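Local coordinates for protein type III secretion system effector HopBA1 (Pseudomonas syringae pv. aptata, PDB 5T09) that is a virulence factor recognised by the Arabidopsis resistance protein RBA1, whose self-association it enhances and which then triggers plant cell death, at residues A[39-44]-A[70-75]; A[49-54]-A[203-208]; A[79-84]-A[185-190]; A[139-144]-A[167-172]; A[196-201]-A[229-234]. All blocks are in the same frame, centred on the assembly; numbering follows the deposited sequence.

Contact 1 (A[39-44]-A[70-75]); sequences TLVGAA and AKLKNA
V41 and L72 meet where helix 36-46 runs beside the C-terminal end of helix 60-74, and everything that passes between the two segments is apolar packing; no hydrogen bond crosses. The first group of contacts centres on one methyl, L72 CD2. It comes down on A44 CB at 3.7 Å and lies against the V41 backbone, CA to CD2 3.8 Å. L40 adds its branch point from the neighbouring turn, its CG standing 4.2 Å from L72 CD2. L72 thus sits in the notch between L40, V41 and A44, one turn of the facing helix.

The second group belongs to V41, whose two methyls part to serve different turns. With CG1 anti to the backbone N (chi1 176°), that methyl faces A75 CB at 4.0 Å. CG2 instead reaches K71 CB at 3.8 Å, and the two side chains cross at about a right angle. Beyond its CB the lysine chain is extended and leads away, so K71 offers only its aliphatic root while the amine ends away from segment 39-44.

One outside lysine reaches backbone carbonyls of both segments: K184 NZ donates to A44 O and, weakly, to A75 O. The axes of the two segments approach to 9.3 Å and cross at -20°, nearly parallel, on one face of the sheet. Helix 60-74 is the connection of a beta-alpha-beta crossover between strands 49-54 and 77-82, an arrangement typical of the parallel alpha-beta core of this EreA/ChaN-like fold.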
# COMPACT_ATOMS: atom_id res chain seq x y z
N THR A 39 -13.35 0.63 8.37
CA THR A 39 -13.03 -0.65 7.75
C THR A 39 -11.52 -0.89 7.71
O THR A 39 -11.05 -1.99 8.02
CB THR A 39 -13.61 -0.71 6.33
OG1 THR A 39 -15.04 -0.66 6.40
CG2 THR A 39 -13.19 -1.99 5.61
N LEU A 40 -10.75 0.13 7.33
CA LEU A 40 -9.30 -0.03 7.24
C LEU A 40 -8.69 -0.31 8.61
O LEU A 40 -7.87 -1.22 8.77
CB LEU A 40 -8.67 1.21 6.61
CG LEU A 40 -7.14 1.22 6.52
CD1 LEU A 40 -6.62 -0.03 5.81
CD2 LEU A 40 -6.67 2.48 5.82
N VAL A 41 -9.10 0.46 9.62
CA VAL A 41 -8.57 0.26 10.97
C VAL A 41 -8.98 -1.11 11.50
O VAL A 41 -8.19 -1.81 12.14
CB VAL A 41 -9.05 1.39 11.90
CG1 VAL A 41 -8.59 1.14 13.34
CG2 VAL A 41 -8.53 2.73 11.40
N GLY A 42 -10.22 -1.52 11.24
CA GLY A 42 -10.67 -2.83 11.69
C GLY A 42 -9.90 -3.96 11.04
O GLY A 42 -9.61 -4.98 11.67
N ALA A 43 -9.54 -3.79 9.76
CA ALA A 43 -8.75 -4.81 9.07
C ALA A 43 -7.35 -4.90 9.66
O ALA A 43 -6.81 -6.00 9.82
CB ALA A 43 -8.70 -4.50 7.58
N ALA A 44 -6.74 -3.76 9.98
CA ALA A 44 -5.44 -3.78 10.63
C ALA A 44 -5.54 -4.31 12.05
O ALA A 44 -4.62 -4.98 12.53
CB ALA A 44 -4.82 -2.38 10.63
N ALA A 70 -3.44 8.04 12.74
CA ALA A 70 -3.42 7.98 14.20
C ALA A 70 -4.17 6.75 14.70
O ALA A 70 -3.68 6.04 15.59
CB ALA A 70 -4.02 9.26 14.78
N LYS A 71 -5.35 6.48 14.15
CA LYS A 71 -6.12 5.33 14.59
C LYS A 71 -5.41 4.02 14.26
O LYS A 71 -5.45 3.07 15.04
CB LYS A 71 -7.51 5.35 13.95
CG LYS A 71 -8.43 6.42 14.52
CD LYS A 71 -9.80 6.36 13.88
CE LYS A 71 -10.68 7.51 14.34
NZ LYS A 71 -12.00 7.49 13.65
N LEU A 72 -4.75 3.96 13.10
CA LEU A 72 -3.98 2.76 12.76
C LEU A 72 -2.86 2.53 13.76
O LEU A 72 -2.64 1.40 14.21
CB LEU A 72 -3.42 2.87 11.34
CG LEU A 72 -4.43 2.72 10.20
CD1 LEU A 72 -3.78 3.10 8.88
CD2 LEU A 72 -4.96 1.29 10.13
N LYS A 73 -2.14 3.59 14.13
CA LYS A 73 -1.11 3.47 15.15
C LYS A 73 -1.69 2.89 16.44
O LYS A 73 -1.12 1.97 17.04
CB LYS A 73 -0.46 4.83 15.42
CG LYS A 73 0.59 4.83 16.52
CD LYS A 73 1.82 4.03 16.11
CE LYS A 73 2.78 3.87 17.28
NZ LYS A 73 4.03 3.17 16.88
N ASN A 74 -2.83 3.43 16.88
CA ASN A 74 -3.45 2.95 18.11
C ASN A 74 -3.89 1.50 17.99
O ASN A 74 -3.89 0.76 18.98
CB ASN A 74 -4.63 3.84 18.48
CG ASN A 74 -5.38 3.35 19.70
OD1 ASN A 74 -6.33 2.58 19.60
ND2 ASN A 74 -4.95 3.80 20.88
N ALA A 75 -4.26 1.07 16.78
CA ALA A 75 -4.65 -0.32 16.56
C ALA A 75 -3.47 -1.28 16.60
O ALA A 75 -3.69 -2.49 16.59
CB ALA A 75 -5.37 -0.44 15.21

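Contact 2 (A[49-54]-A[203-208]); sequences LVYIGD and KDMRPG. With K (potassium ion), chain B.
Y51 and L49, on a central strand of the sheet, hold the loop that supplies M205 O to the potassium site. That carbonyl oxygen lies 2.7 Å from the potassium ion, and D200 O and P202 O complete the protein ligands. The next residue is the one gripped by the strand: Y51 OH donates to R206 O at 2.7 Å, in the carbonyl plane and on a lone pair (C=O...donor angle 132°). The same hydroxyl accepts from water 1, with Y51 OH to the water oxygen 2.8 Å. Water 1 in turn accepts from R206 NH2, so the phenol is joined to both the backbone and the side chain of R206.

M205, present as selenomethionine, approaches the CE1 edge of the ring, whereas R206 O lies by CE2. Its chain bends at chi3 (76°) so that CE comes to 3.9 Å from Y51 CE1, while SE stands oblique to the ring in a Met-aromatic contact, 5.1 Å from the centroid. L49, two residues earlier on the strand, meets R206 and P207. Its CD2 lies over one face of the R206 guanidinium, offset toward the rim, and also touches P207 O at 3.4 Å. G208 lies alongside the strand, CA 3.3 Å from L49 O, just where the loop joins strand 209-214; a CB here would run into L49 O and the Y51 ring.

The polar end of R206 is pinned mainly from helix 166-179, through a salt bridge of NE with D170 OD1. Strand 49-54 itself runs between strands 184-190 and 209-214, with V187 beside L49 and Y51, and F194 meets the Y51 ring.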
# COMPACT_ATOMS: atom_id res chain seq x y z
N LEU A 49 -0.67 -8.27 9.27
CA LEU A 49 -0.18 -7.74 8.00
C LEU A 49 -1.36 -7.45 7.09
O LEU A 49 -2.20 -8.33 6.85
CB LEU A 49 0.79 -8.73 7.33
CG LEU A 49 1.38 -8.30 5.99
CD1 LEU A 49 2.19 -7.03 6.13
CD2 LEU A 49 2.24 -9.41 5.41
N VAL A 50 -1.41 -6.22 6.58
CA VAL A 50 -2.44 -5.78 5.65
C VAL A 50 -1.75 -5.21 4.42
O VAL A 50 -0.77 -4.47 4.53
CB VAL A 50 -3.37 -4.72 6.28
CG1 VAL A 50 -4.32 -4.13 5.24
CG2 VAL A 50 -4.16 -5.33 7.44
N TYR A 51 -2.27 -5.56 3.24
CA TYR A 51 -1.82 -5.00 1.98
C TYR A 51 -2.87 -4.03 1.47
O TYR A 51 -4.05 -4.39 1.37
CB TYR A 51 -1.56 -6.09 0.94
CG TYR A 51 -0.41 -7.02 1.27
CD1 TYR A 51 0.88 -6.71 0.87
CD2 TYR A 51 -0.62 -8.20 1.96
CE1 TYR A 51 1.93 -7.56 1.16
CE2 TYR A 51 0.42 -9.05 2.26
CZ TYR A 51 1.70 -8.72 1.85
OH TYR A 51 2.74 -9.57 2.14
N ILE A 52 -2.44 -2.81 1.14
CA ILE A 52 -3.31 -1.82 0.52
C ILE A 52 -2.95 -1.77 -0.96
O ILE A 52 -1.88 -1.29 -1.33
CB ILE A 52 -3.16 -0.44 1.17
CG1 ILE A 52 -3.59 -0.49 2.64
CG2 ILE A 52 -3.99 0.61 0.41
CD1 ILE A 52 -3.35 0.80 3.40
N GLY A 53 -3.86 -2.26 -1.81
CA GLY A 53 -3.62 -2.26 -3.24
C GLY A 53 -3.84 -0.89 -3.84
O GLY A 53 -4.97 -0.42 -3.96
N ASP A 54 -2.75 -0.22 -4.20
CA ASP A 54 -2.85 1.14 -4.70
C ASP A 54 -3.36 1.16 -6.13
O ASP A 54 -3.04 0.27 -6.93
CB ASP A 54 -1.50 1.85 -4.64
CG ASP A 54 -1.63 3.35 -4.75
OD1 ASP A 54 -2.45 3.92 -4.00
OD2 ASP A 54 -0.92 3.95 -5.59
N LYS A 203 1.50 -13.30 -4.18
CA LYS A 203 2.49 -14.30 -4.57
C LYS A 203 3.89 -13.82 -4.20
O LYS A 203 4.24 -12.65 -4.38
CB LYS A 203 2.41 -14.58 -6.06
CG LYS A 203 3.44 -15.59 -6.56
CD LYS A 203 3.05 -16.20 -7.90
CE LYS A 203 2.98 -15.16 -9.00
NZ LYS A 203 2.66 -15.78 -10.32
N ASP A 204 4.70 -14.75 -3.68
CA ASP A 204 6.07 -14.48 -3.24
C ASP A 204 6.13 -13.45 -2.12
O ASP A 204 7.17 -12.82 -1.91
CB ASP A 204 6.95 -14.01 -4.41
CG ASP A 204 7.16 -15.10 -5.44
OD1 ASP A 204 7.28 -16.28 -5.05
OD2 ASP A 204 7.20 -14.78 -6.65
N MSE A 205 5.03 -13.26 -1.38
CA MSE A 205 5.03 -12.37 -0.22
C MSE A 205 4.34 -13.05 0.96
O MSE A 205 3.67 -14.07 0.79
CB MSE A 205 4.34 -11.04 -0.55
CG MSE A 205 4.81 -10.41 -1.86
SE MSE A 205 4.08 -8.62 -2.20
CE MSE A 205 5.20 -7.62 -0.95
N ARG A 206 4.52 -12.49 2.15
CA ARG A 206 3.97 -13.10 3.35
C ARG A 206 2.44 -13.03 3.33
O ARG A 206 1.86 -12.07 2.82
CB ARG A 206 4.49 -12.41 4.60
CG ARG A 206 5.99 -12.48 4.79
CD ARG A 206 6.44 -11.40 5.74
NE ARG A 206 6.24 -10.07 5.17
CZ ARG A 206 6.31 -8.93 5.85
NH1 ARG A 206 6.58 -8.95 7.15
NH2 ARG A 206 6.12 -7.78 5.23
N PRO A 207 1.76 -14.02 3.91
CA PRO A 207 0.30 -13.96 3.98
C PRO A 207 -0.17 -12.71 4.71
O PRO A 207 0.40 -12.31 5.72
CB PRO A 207 -0.08 -15.24 4.74
CG PRO A 207 1.10 -16.13 4.61
CD PRO A 207 2.29 -15.24 4.55
N GLY A 208 -1.23 -12.11 4.18
CA GLY A 208 -1.81 -10.93 4.82
C GLY A 208 -3.16 -10.62 4.22
O GLY A 208 -3.53 -11.13 3.16
K K B . 1.83 -15.70 -0.26
O HOH W 1 5.33 -8.47 2.53

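Contact 3 (A[79-84]-A[185-190]); sequences HLAVEF and SIVWGG
F84 and W188 are brought together by different choices at chi1: W188 swings its indole anti to the backbone N (180°), whereas F84 puts its ring beside its own N (-47°). The phenyl edge therefore points into the indole face, a T-shaped stack with centroids 4.7 Å apart and planes at 87°. F84 CE2 sits over the centre of the indole, 3.5 Å from W188 CE2. V82 CG1 fills in obliquely at W188 CE3, and L80 CD1 packs on I186 CG2 at 3.8 Å on this same side of the sheet.

The strands themselves form a parallel ladder from H79 to E83. A81 works both ways, its N donating to I186 O and its O accepting from W188 N, each at 2.8 Å. As the chain turns its corner, the extended E83 side chain takes over from the backbone: OE1 receives G190 N at 2.8 Å on its syn side but well out of the carboxylate plane. On the H79 side, the bonds between H79 and S185 OG are weak, and H79 NE2 has S138 OG as partner.

W188 NE1 donates to D54 OD1, so the indole is fixed by both stacking and a polar bond. Both E83 oxygens have partners, OE1 in G190 N and OE2 in R162, which fixes the carboxylate at the corner where the ladder ends.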
# COMPACT_ATOMS: atom_id res chain seq x y z
N HIS A 79 4.37 0.11 11.44
CA HIS A 79 5.22 0.11 10.26
C HIS A 79 4.37 0.23 9.01
O HIS A 79 3.36 -0.48 8.87
CB HIS A 79 6.05 -1.18 10.20
CG HIS A 79 6.99 -1.24 9.03
ND1 HIS A 79 7.14 -2.37 8.26
CD2 HIS A 79 7.82 -0.31 8.51
CE1 HIS A 79 8.02 -2.14 7.31
NE2 HIS A 79 8.45 -0.89 7.43
N LEU A 80 4.77 1.14 8.12
CA LEU A 80 4.12 1.32 6.82
C LEU A 80 5.19 1.25 5.75
O LEU A 80 6.05 2.14 5.65
CB LEU A 80 3.37 2.65 6.76
CG LEU A 80 2.79 3.05 5.41
CD1 LEU A 80 1.72 2.07 4.96
CD2 LEU A 80 2.24 4.46 5.48
N ALA A 81 5.15 0.19 4.94
CA ALA A 81 6.15 -0.05 3.90
C ALA A 81 5.51 0.23 2.55
O ALA A 81 4.46 -0.34 2.22
CB ALA A 81 6.65 -1.49 3.98
N VAL A 82 6.12 1.13 1.77
CA VAL A 82 5.47 1.70 0.60
C VAL A 82 6.32 1.49 -0.65
O VAL A 82 7.56 1.57 -0.60
CB VAL A 82 5.17 3.20 0.80
CG1 VAL A 82 4.38 3.40 2.08
CG2 VAL A 82 6.46 4.03 0.81
N GLU A 83 5.64 1.25 -1.77
CA GLU A 83 6.30 1.11 -3.07
C GLU A 83 6.94 2.42 -3.52
O GLU A 83 7.89 2.40 -4.30
CB GLU A 83 5.28 0.65 -4.12
CG GLU A 83 5.82 0.65 -5.55
CD GLU A 83 4.76 0.32 -6.58
OE1 GLU A 83 3.55 0.34 -6.24
OE2 GLU A 83 5.13 0.06 -7.75
N PHE A 84 6.43 3.55 -3.05
CA PHE A 84 6.83 4.84 -3.61
C PHE A 84 8.28 5.19 -3.31
O PHE A 84 8.82 6.11 -3.93
CB PHE A 84 5.89 5.92 -3.09
CG PHE A 84 4.44 5.55 -3.19
CD1 PHE A 84 3.86 5.31 -4.42
CD2 PHE A 84 3.66 5.43 -2.05
CE1 PHE A 84 2.53 4.96 -4.52
CE2 PHE A 84 2.33 5.09 -2.14
CZ PHE A 84 1.76 4.85 -3.37
N SER A 185 2.12 -4.38 10.56
CA SER A 185 2.65 -3.61 9.44
C SER A 185 1.61 -3.55 8.32
O SER A 185 0.76 -4.43 8.19
CB SER A 185 3.94 -4.23 8.90
OG SER A 185 4.49 -3.44 7.86
N ILE A 186 1.69 -2.48 7.53
CA ILE A 186 0.92 -2.34 6.31
C ILE A 186 1.89 -2.19 5.15
O ILE A 186 2.86 -1.43 5.25
CB ILE A 186 -0.05 -1.14 6.37
CG1 ILE A 186 -1.12 -1.39 7.43
CG2 ILE A 186 -0.68 -0.88 5.00
CD1 ILE A 186 -1.96 -0.17 7.75
N VAL A 187 1.64 -2.92 4.07
CA VAL A 187 2.39 -2.78 2.83
C VAL A 187 1.47 -2.12 1.81
O VAL A 187 0.37 -2.61 1.53
CB VAL A 187 2.89 -4.15 2.32
CG1 VAL A 187 3.42 -4.05 0.90
CG2 VAL A 187 3.96 -4.68 3.25
N TRP A 188 1.94 -1.01 1.24
CA TRP A 188 1.15 -0.17 0.34
C TRP A 188 1.87 -0.14 -1.00
O TRP A 188 2.98 0.40 -1.10
CB TRP A 188 0.98 1.23 0.93
CG TRP A 188 0.19 2.19 0.10
CD1 TRP A 188 -0.63 1.90 -0.95
CD2 TRP A 188 0.14 3.61 0.27
NE1 TRP A 188 -1.19 3.06 -1.45
CE2 TRP A 188 -0.72 4.12 -0.72
CE3 TRP A 188 0.75 4.50 1.16
CZ2 TRP A 188 -0.99 5.48 -0.84
CZ3 TRP A 188 0.49 5.84 1.04
CH2 TRP A 188 -0.37 6.33 0.04
N GLY A 189 1.24 -0.72 -2.02
CA GLY A 189 1.85 -0.81 -3.33
C GLY A 189 0.79 -1.11 -4.37
O GLY A 189 -0.37 -1.38 -4.05
N GLY A 190 1.22 -1.07 -5.63
CA GLY A 190 0.31 -1.27 -6.75
C GLY A 190 -0.52 -2.53 -6.64
O GLY A 190 0.02 -3.62 -6.42

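Contact 4 (A[139-144]-A[167-172]); sequences GIDRKM and VAWDAA
W169 lays its indole against I140 where helix 166-179 packs on the edge strand 136-141 of the sheet. I140 takes the less common chi1 of 65°, with CG1 between the backbone N and the carbonyl carbon, and this stands the ethyl arm over the ring. CG1 is 4.0 Å from the centroid of the five-membered ring, a CH-pi contact over the face, while the terminal CD1 slides toward the rim and lies 3.6 Å from W169 CD2. H193 also stacks with this indole.

At the ring's edge the bonding turns polar. W169 NE1 donates to D141 OD1 at 2.9 Å, the acceptor lying near the indole plane but the N-H arriving from above the carboxylate plane, which stands 81° from the ring. The same oxygen accepts a weak bond from R142 N, so OD1 has two donors, with W169 the stronger.

The strand and helix run nearly antiparallel, at 165°, as expected for the return limb of a crossover: helices 152-163 and 166-179 carry the chain from strand 136-141 back past 77-82 to 184-190. A172 CB meets I140 CA at 3.9 Å, and R142 NE rests by A168 CB at 3.8 Å. Two waters bridge the backbones. Water 2 donates to G139 O at 2.6 Å and weakly to A172 O; water 3 donates to I140 O at 2.7 Å and weakly to A168 O.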
# COMPACT_ATOMS: atom_id res chain seq x y z
N GLY A 139 10.72 2.20 2.55
CA GLY A 139 10.53 1.87 1.15
C GLY A 139 10.75 0.39 0.88
O GLY A 139 11.54 -0.27 1.55
N ILE A 140 10.02 -0.13 -0.11
CA ILE A 140 10.14 -1.53 -0.51
C ILE A 140 10.65 -1.69 -1.93
O ILE A 140 11.02 -2.81 -2.32
CB ILE A 140 8.79 -2.27 -0.38
CG1 ILE A 140 7.77 -1.68 -1.36
CG2 ILE A 140 8.30 -2.19 1.05
CD1 ILE A 140 6.40 -2.29 -1.31
N ASP A 141 10.68 -0.63 -2.73
CA ASP A 141 10.86 -0.80 -4.16
C ASP A 141 12.32 -1.02 -4.51
O ASP A 141 13.24 -0.70 -3.74
CB ASP A 141 10.31 0.40 -4.92
CG ASP A 141 9.96 0.07 -6.36
OD1 ASP A 141 9.90 -1.14 -6.70
OD2 ASP A 141 9.72 1.01 -7.15
N ARG A 142 12.54 -1.59 -5.69
CA ARG A 142 13.86 -1.88 -6.20
C ARG A 142 13.92 -1.47 -7.66
O ARG A 142 12.95 -1.64 -8.40
CB ARG A 142 14.19 -3.37 -6.06
CG ARG A 142 15.46 -3.80 -6.78
CD ARG A 142 15.75 -5.26 -6.48
NE ARG A 142 16.06 -5.46 -5.07
CZ ARG A 142 17.24 -5.84 -4.58
NH1 ARG A 142 18.26 -6.11 -5.39
NH2 ARG A 142 17.39 -5.98 -3.28
N LYS A 143 15.07 -0.92 -8.07
CA LYS A 143 15.19 -0.39 -9.42
C LYS A 143 15.00 -1.49 -10.45
O LYS A 143 15.52 -2.60 -10.31
CB LYS A 143 16.55 0.28 -9.61
CG LYS A 143 16.73 0.89 -11.00
CD LYS A 143 17.92 1.83 -11.06
CE LYS A 143 17.87 2.72 -12.30
NZ LYS A 143 17.93 1.94 -13.57
N MSE A 144 14.25 -1.18 -11.50
CA MSE A 144 14.05 -2.09 -12.62
C MSE A 144 13.51 -1.33 -13.82
O MSE A 144 12.37 -0.88 -13.82
CB MSE A 144 13.10 -3.22 -12.24
CG MSE A 144 13.11 -4.37 -13.24
SE MSE A 144 11.53 -5.50 -13.09
CE MSE A 144 10.20 -4.21 -13.71
N VAL A 167 9.08 -10.65 -4.46
CA VAL A 167 9.96 -11.30 -3.50
C VAL A 167 10.88 -10.28 -2.84
O VAL A 167 11.22 -10.41 -1.66
CB VAL A 167 10.75 -12.43 -4.20
CG1 VAL A 167 11.74 -11.86 -5.21
CG2 VAL A 167 11.46 -13.28 -3.18
N ALA A 168 11.29 -9.25 -3.58
CA ALA A 168 12.19 -8.24 -3.03
C ALA A 168 11.43 -7.19 -2.23
O ALA A 168 11.91 -6.73 -1.19
CB ALA A 168 12.98 -7.57 -4.16
N TRP A 169 10.25 -6.79 -2.71
CA TRP A 169 9.37 -5.95 -1.90
C TRP A 169 9.14 -6.57 -0.53
O TRP A 169 9.18 -5.88 0.49
CB TRP A 169 8.03 -5.78 -2.60
CG TRP A 169 7.98 -4.78 -3.72
CD1 TRP A 169 9.03 -4.20 -4.36
CD2 TRP A 169 6.80 -4.26 -4.32
NE1 TRP A 169 8.57 -3.34 -5.33
CE2 TRP A 169 7.20 -3.36 -5.33
CE3 TRP A 169 5.43 -4.47 -4.11
CZ2 TRP A 169 6.28 -2.67 -6.12
CZ3 TRP A 169 4.53 -3.80 -4.90
CH2 TRP A 169 4.96 -2.90 -5.89
N ASP A 170 8.88 -7.88 -0.51
CA ASP A 170 8.59 -8.57 0.75
C ASP A 170 9.82 -8.61 1.65
O ASP A 170 9.71 -8.40 2.86
CB ASP A 170 8.09 -9.98 0.44
CG ASP A 170 7.80 -10.79 1.69
OD1 ASP A 170 6.74 -10.56 2.31
OD2 ASP A 170 8.61 -11.66 2.03
N ALA A 171 11.00 -8.84 1.07
CA ALA A 171 12.21 -8.88 1.88
C ALA A 171 12.49 -7.53 2.52
O ALA A 171 12.91 -7.46 3.69
CB ALA A 171 13.40 -9.32 1.02
N ALA A 172 12.26 -6.44 1.78
CA ALA A 172 12.49 -5.11 2.33
C ALA A 172 11.47 -4.76 3.39
O ALA A 172 11.81 -4.15 4.42
CB ALA A 172 12.47 -4.07 1.21
O HOH W 2 10.72 -1.52 3.70
O HOH W 3 13.25 -4.25 -2.67

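Contact 5 (A[196-201]-A[229-234]); sequences NSKTDG and HSHIVI. With K (potassium ion), chain B.
H231 and K198 join the loop that follows strand 184-190 to the lead-in of strand 232-235, next to the potassium site of this EreA/ChaN-like alpha-beta fold with its mainly parallel sheet. The H231 imidazole swings beside its own backbone N (chi1 -62°) and reaches to the loop, presenting its NE2-CE1 side to two successive carbonyls. NE2 donates to K198 O at 2.6 Å, with the oxygen lying 20° out of the ring plane and the approach to the carbonyl strongly bent, at a C=O...donor angle of 116°. CE1 comes to 3.1 Å from S197 O, which meets the ring obliquely. The far nitrogen, ND1, is hydrogen-bonded to V210 N, so the ring is held at both nitrogens and ties the loop to strand 209-214.

N196 and H229 are set quite differently. They lie side by side, pointing the same way, and N196 OD1 packs on H229 CE1 at 3.7 Å, with amide and ring well out of parallel. This pair lies at the exposed end of the contact, where H229 is steadied through its backbone N by D227.

Between the two pairs, S197 turns its OG toward the H229 carbonyl, OG to H229 O 3.4 Å, but spends its hydrogen bond on F194 O. K198 leads its extended chain away, passing H231 CD2 with its CG at 4.3 Å. The loop then makes a single helix-like turn, G201 N donating to S197 O at 2.7 Å, and this turn carries D200, whose carbonyl O binds the potassium ion at 2.7 Å.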
# COMPACT_ATOMS: atom_id res chain seq x y z
N ASN A 196 -4.59 -12.61 -7.17
CA ASN A 196 -4.63 -14.02 -6.78
C ASN A 196 -4.09 -14.21 -5.36
O ASN A 196 -3.28 -15.10 -5.09
CB ASN A 196 -3.86 -14.88 -7.78
CG ASN A 196 -4.46 -14.84 -9.17
OD1 ASN A 196 -5.54 -15.37 -9.42
ND2 ASN A 196 -3.75 -14.20 -10.10
N SER A 197 -4.57 -13.37 -4.44
CA SER A 197 -4.06 -13.33 -3.08
C SER A 197 -5.05 -13.87 -2.05
O SER A 197 -4.75 -13.83 -0.85
CB SER A 197 -3.69 -11.89 -2.71
OG SER A 197 -4.83 -11.05 -2.73
N LYS A 198 -6.21 -14.37 -2.48
CA LYS A 198 -7.24 -14.76 -1.52
C LYS A 198 -6.75 -15.86 -0.59
O LYS A 198 -6.87 -15.75 0.63
CB LYS A 198 -8.50 -15.21 -2.27
CG LYS A 198 -9.64 -15.62 -1.34
CD LYS A 198 -10.87 -16.06 -2.12
CE LYS A 198 -11.99 -16.48 -1.19
NZ LYS A 198 -13.15 -17.06 -1.92
N THR A 199 -6.18 -16.92 -1.15
CA THR A 199 -5.85 -18.09 -0.35
C THR A 199 -4.68 -17.82 0.59
O THR A 199 -4.75 -18.13 1.78
CB THR A 199 -5.55 -19.28 -1.26
OG1 THR A 199 -4.39 -18.99 -2.06
CG2 THR A 199 -6.73 -19.57 -2.18
N ASP A 200 -3.60 -17.23 0.07
CA ASP A 200 -2.37 -17.12 0.85
C ASP A 200 -1.71 -15.74 0.74
O ASP A 200 -0.51 -15.62 1.02
CB ASP A 200 -1.37 -18.20 0.40
CG ASP A 200 -0.77 -18.95 1.57
OD1 ASP A 200 -0.51 -18.32 2.62
OD2 ASP A 200 -0.55 -20.17 1.44
N GLY A 201 -2.45 -14.71 0.35
CA GLY A 201 -1.88 -13.40 0.18
C GLY A 201 -1.13 -13.28 -1.14
O GLY A 201 -1.15 -14.20 -1.96
N HIS A 229 -8.48 -11.57 -6.06
CA HIS A 229 -7.40 -10.59 -6.08
C HIS A 229 -7.36 -9.72 -4.83
O HIS A 229 -6.47 -8.87 -4.71
CB HIS A 229 -7.53 -9.70 -7.33
CG HIS A 229 -7.48 -10.47 -8.62
ND1 HIS A 229 -7.42 -11.85 -8.67
CD2 HIS A 229 -7.48 -10.05 -9.91
CE1 HIS A 229 -7.39 -12.25 -9.92
NE2 HIS A 229 -7.43 -11.18 -10.70
N SER A 230 -8.30 -9.91 -3.90
CA SER A 230 -8.29 -9.21 -2.62
C SER A 230 -9.27 -9.93 -1.71
O SER A 230 -10.08 -10.75 -2.16
CB SER A 230 -8.68 -7.74 -2.77
OG SER A 230 -10.04 -7.61 -3.16
N HIS A 231 -9.20 -9.60 -0.42
CA HIS A 231 -10.12 -10.17 0.56
C HIS A 231 -11.30 -9.26 0.87
O HIS A 231 -12.42 -9.75 1.07
CB HIS A 231 -9.37 -10.48 1.86
CG HIS A 231 -8.29 -11.51 1.70
ND1 HIS A 231 -6.98 -11.18 1.48
CD2 HIS A 231 -8.34 -12.86 1.72
CE1 HIS A 231 -6.25 -12.28 1.38
NE2 HIS A 231 -7.06 -13.32 1.52
N ILE A 232 -11.08 -7.95 0.95
CA ILE A 232 -12.17 -7.00 1.17
C ILE A 232 -12.01 -5.83 0.22
O ILE A 232 -10.90 -5.45 -0.16
CB ILE A 232 -12.23 -6.50 2.64
CG1 ILE A 232 -10.93 -5.80 3.04
CG2 ILE A 232 -12.53 -7.66 3.58
CD1 ILE A 232 -11.05 -5.02 4.34
N VAL A 233 -13.14 -5.25 -0.17
CA VAL A 233 -13.18 -4.11 -1.07
C VAL A 233 -13.73 -2.92 -0.29
O VAL A 233 -14.81 -3.01 0.31
CB VAL A 233 -14.05 -4.39 -2.31
CG1 VAL A 233 -13.88 -3.29 -3.34
CG2 VAL A 233 -13.72 -5.75 -2.90
N ILE A 234 -12.99 -1.82 -0.30
CA ILE A 234 -13.41 -0.58 0.34
C ILE A 234 -14.03 0.30 -0.74
O ILE A 234 -13.41 0.58 -1.77
CB ILE A 234 -12.23 0.13 1.03
CG1 ILE A 234 -11.84 -0.64 2.30
CG2 ILE A 234 -12.57 1.59 1.35
CD1 ILE A 234 -10.66 -0.06 3.05
K K B . 1.83 -15.70 -0.26

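Contact 3 is the core of the molecule, its centre about 4 Å from the chain centre and fully buried, with contact 2, also buried, next. The centres of contacts 1, 4 and 5 lie 13 to 14 Å from the chain centre; contact 4 is still buried, 1 and 5 only partly. All but contact 1 reach the same sheet directly, and contact 1 packs helices on it. Contact 1 is purely apolar, contact 3 combines a backbone ladder with an aromatic pair, and contact 4 mixes indole packing with waters. Contacts 2 and 5 hold loops through bonds to carbonyls, and both supply ligands to the same potassium ion. Contacts 2 and 3 use neighbouring strands, joined by a probable hydrogen bond, I52 N to V187 O 2.9 Å.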